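Local structure of actin-binding protein (Saccharomyces cerevisiae, 1JO8) at residues 8-11 against 17-20; 29-32 against 36-39. The protein regulates actin assembly by the ARP2/3 complex, recruiting it to the sides of existing filaments, with this C-terminal SH3 domain binding partner proteins. All blocks are in the same frame, centred on the assembly; numbering follows the deposited sequence.

Contact 1: 8-11 against 17-20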
# COMPACT_ATOMS: atom_id res chain seq x y z
N ASP A 8 1.75 -9.50 3.55
CA ASP A 8 1.17 -9.59 2.22
C ASP A 8 -0.26 -9.07 2.26
O ASP A 8 -0.97 -9.33 3.24
CB ASP A 8 1.07 -11.05 1.72
CG ASP A 8 2.37 -11.76 1.50
OD1 ASP A 8 3.47 -11.19 1.67
OD2 ASP A 8 2.33 -12.96 1.15
N TYR A 9 -0.70 -8.38 1.22
CA TYR A 9 -2.09 -7.95 1.10
C TYR A 9 -2.59 -8.35 -0.26
O TYR A 9 -1.97 -8.03 -1.28
CB TYR A 9 -2.30 -6.44 1.28
CG TYR A 9 -3.76 -6.09 1.12
CD1 TYR A 9 -4.67 -6.46 2.10
CD2 TYR A 9 -4.26 -5.51 -0.03
CE1 TYR A 9 -6.01 -6.25 1.95
CE2 TYR A 9 -5.61 -5.28 -0.18
CZ TYR A 9 -6.48 -5.66 0.80
OH TYR A 9 -7.85 -5.48 0.68
N ASP A 10 -3.69 -9.09 -0.26
CA ASP A 10 -4.33 -9.51 -1.49
C ASP A 10 -5.53 -8.64 -1.79
O ASP A 10 -6.46 -8.57 -0.98
CB ASP A 10 -4.81 -10.95 -1.37
CG ASP A 10 -3.68 -11.96 -1.35
OD1 ASP A 10 -2.61 -11.69 -1.91
OD2 ASP A 10 -3.82 -13.08 -0.81
N ALA A 11 -5.55 -8.00 -2.95
CA ALA A 11 -6.73 -7.23 -3.31
C ALA A 11 -7.96 -8.12 -3.36
O ALA A 11 -7.91 -9.27 -3.76
CB ALA A 11 -6.55 -6.60 -4.67
N LEU A 17 -4.68 -2.31 -4.15
CA LEU A 17 -3.36 -2.86 -4.46
C LEU A 17 -3.27 -4.31 -4.00
O LEU A 17 -4.03 -4.76 -3.14
CB LEU A 17 -2.28 -2.10 -3.70
CG LEU A 17 -2.04 -0.64 -4.05
CD1 LEU A 17 -1.01 0.00 -3.14
CD2 LEU A 17 -1.57 -0.58 -5.47
N THR A 18 -2.32 -5.01 -4.57
CA THR A 18 -1.88 -6.33 -4.15
C THR A 18 -0.37 -6.22 -3.95
O THR A 18 0.31 -5.71 -4.81
CB THR A 18 -2.19 -7.38 -5.22
OG1 THR A 18 -3.60 -7.54 -5.31
CG2 THR A 18 -1.61 -8.76 -4.88
N PHE A 19 0.15 -6.69 -2.83
CA PHE A 19 1.58 -6.60 -2.58
C PHE A 19 2.00 -7.67 -1.61
O PHE A 19 1.15 -8.31 -1.01
CB PHE A 19 1.98 -5.20 -2.11
CG PHE A 19 1.22 -4.69 -0.91
CD1 PHE A 19 1.50 -5.12 0.38
CD2 PHE A 19 0.27 -3.70 -1.07
CE1 PHE A 19 0.84 -4.60 1.46
CE2 PHE A 19 -0.40 -3.17 0.02
CZ PHE A 19 -0.12 -3.63 1.28
N VAL A 20 3.31 -7.85 -1.46
CA VAL A 20 3.85 -8.82 -0.52
C VAL A 20 4.72 -8.11 0.50
O VAL A 20 5.18 -6.99 0.27
CB VAL A 20 4.64 -9.95 -1.22
CG1 VAL A 20 3.69 -10.81 -2.03
CG2 VAL A 20 5.75 -9.39 -2.07
O HOH W 1 -0.09 -10.66 -2.04
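One face of the Phe19 ring carries the CB methylene of Tyr9, a CH-pi contact in which CB stands 3.8 Å from the Phe19 ring centroid and is shifted toward the rim. The Tyr9 ring receives the carbonyl oxygen of Leu17 at its edge, in plane, with CD2 of Tyr9 3.2 Å from O of Leu17. With CG of Tyr9 anti to the backbone N (chi1 179°), CB and not the ring lies over Phe19. The two rings are oblique, their planes at 42°. The phenol OH is hydrogen-bonded to OE1 of Glu16.

The backbones of Tyr9 and Phe19 form an antiparallel hydrogen-bonded pair, Tyr9 N to Phe19 O and Phe19 N to Tyr9 O both 2.9 Å. OG1 of Thr18 accepts from Ala11 N at 3.1 Å. Asp8 lies alongside Val20, its OD1 accepting from Glu21 N. This pairing belongs to the RT loop of the SH3 fold; Tyr9, touching Trp35, Pro50 and Tyr53, probably lines the aromatic groove that in SH3 domains usually takes proline-rich peptides. Water 1 can bridge Phe19 O and Asp10 OD1. The contact thus combines an apolar CB-to-ring touch with a polar part of backbone bonds, Thr18 OG1 and probably this water.

Contact 2: 29-32 against 36-39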
# COMPACT_ATOMS: atom_id res chain seq x y z
N GLU A 29 -1.20 8.68 0.14
CA GLU A 29 -2.18 9.72 0.34
C GLU A 29 -3.15 9.22 1.40
O GLU A 29 -3.73 8.14 1.27
CB GLU A 29 -2.85 10.07 -0.99
CG GLU A 29 -1.81 10.73 -1.91
CD GLU A 29 -2.28 11.22 -3.28
OE1 GLU A 29 -3.13 10.54 -3.86
OE2 GLU A 29 -1.74 12.20 -3.83
N PHE A 30 -3.30 10.00 2.46
CA PHE A 30 -4.06 9.59 3.63
C PHE A 30 -5.53 9.91 3.42
O PHE A 30 -6.12 10.75 4.10
CB PHE A 30 -3.49 10.28 4.87
CG PHE A 30 -2.07 9.86 5.17
CD1 PHE A 30 -1.79 8.71 5.87
CD2 PHE A 30 -1.02 10.61 4.71
CE1 PHE A 30 -0.49 8.34 6.13
CE2 PHE A 30 0.31 10.24 4.97
CZ PHE A 30 0.55 9.09 5.68
N VAL A 31 -6.16 9.18 2.51
CA VAL A 31 -7.53 9.49 2.11
C VAL A 31 -8.57 9.09 3.14
O VAL A 31 -9.66 9.63 3.11
CB VAL A 31 -7.90 8.85 0.75
CG1 VAL A 31 -7.06 9.45 -0.37
CG2 VAL A 31 -7.76 7.34 0.79
N ASP A 32 -8.24 8.18 4.04
CA ASP A 32 -9.14 7.70 5.07
C ASP A 32 -8.28 7.26 6.25
O ASP A 32 -7.07 7.15 6.11
CB ASP A 32 -9.98 6.55 4.50
CG ASP A 32 -10.93 5.96 5.49
OD1 ASP A 32 -11.99 6.60 5.74
OD2 ASP A 32 -10.69 4.86 6.05
N TRP A 36 -5.59 3.75 2.84
CA TRP A 36 -4.76 4.75 2.23
C TRP A 36 -4.64 4.43 0.75
O TRP A 36 -4.89 3.31 0.32
CB TRP A 36 -3.37 4.81 2.85
CG TRP A 36 -3.37 5.20 4.31
CD1 TRP A 36 -4.37 5.82 4.98
CD2 TRP A 36 -2.32 4.99 5.26
NE1 TRP A 36 -4.01 6.04 6.29
CE2 TRP A 36 -2.76 5.53 6.49
CE3 TRP A 36 -1.06 4.41 5.21
CZ2 TRP A 36 -1.98 5.51 7.64
CZ3 TRP A 36 -0.28 4.41 6.36
CH2 TRP A 36 -0.76 4.94 7.55
N LEU A 37 -4.27 5.43 -0.02
CA LEU A 37 -4.00 5.28 -1.42
C LEU A 37 -2.48 5.33 -1.63
O LEU A 37 -1.81 6.17 -1.02
CB LEU A 37 -4.62 6.42 -2.17
CG LEU A 37 -4.56 6.56 -3.67
CD1 LEU A 37 -4.99 5.37 -4.46
CD2 LEU A 37 -5.22 7.85 -4.13
N GLY A 38 -1.95 4.48 -2.49
CA GLY A 38 -0.54 4.55 -2.78
C GLY A 38 -0.21 3.89 -4.10
O GLY A 38 -1.09 3.38 -4.80
N GLU A 39 1.08 3.90 -4.41
CA GLU A 39 1.61 3.37 -5.65
C GLU A 39 2.69 2.35 -5.34
O GLU A 39 3.56 2.59 -4.52
CB GLU A 39 2.20 4.52 -6.46
CG GLU A 39 2.96 4.08 -7.70
CD GLU A 39 3.66 5.22 -8.43
OE1 GLU A 39 3.31 6.39 -8.15
OE2 GLU A 39 4.51 4.92 -9.31
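Phe30 lays the CD1-CE1 edge of its ring over one face of the Trp36 indole, CD1 reaching to 3.4 Å from CE2 of Trp36. The pair is T-shaped: the Phe30 ring and the six-membered ring of Trp36 have centroids 4.7 Å apart and planes at 76°. The two side chains lie side by side, pointing the same way, and each has CG beside its own backbone N (chi1 -64° for Phe30, -63° for Trp36). At the indole edge, in plane, sits the carbonyl oxygen of Asp32, 3.2 Å from CD1 of Trp36.

The main chains are joined at Glu29 and Leu37, an antiparallel hydrogen-bonded pair: Glu29 N to Leu37 O is 2.8 Å, Leu37 N to Glu29 O 3.0 Å. Glu29 O also takes a weak bond from Val31 N, closing an inverse gamma turn centred on Phe30. Here strand 24-29 gives way to the n-Src loop of the SH3 fold, which leads back into strand 35-40; within it, OD2 of Asp32 accepts from Asp34 N. With an alanine in place of Trp36, the Phe30 edge would probably lose the face it rests on and the ring would be freer to turn, while the packing of the indole on Ile28 and Phe49 would go as well. Away from the aromatic pair, Leu37 stands beside Glu29, the two side chains pointing the same way, and CG1 of Val31 approaches CB of Leu37 at 4.3 Å.

Overall arrangement
The two contacts sit on opposite sides of the chain's centre, their own centres about 15 Å apart, and follow one another along the sequence. Contact 1 is partly buried and pairs the two arms of the RT loop, neither of them in a regular strand; its Leu17 and Phe19 are buried and pack on Leu40 of strand 35-40. Contact 2 lies at the surface, with none of its six touching residues fully buried and four exposed, and ties strand 35-40 to the turn that precedes it. That strand is therefore common ground: contact 2 contains part of it, and contact 1 rests on it. They touch where CD1 of Leu17 packs 3.8 Å from O of Gly38.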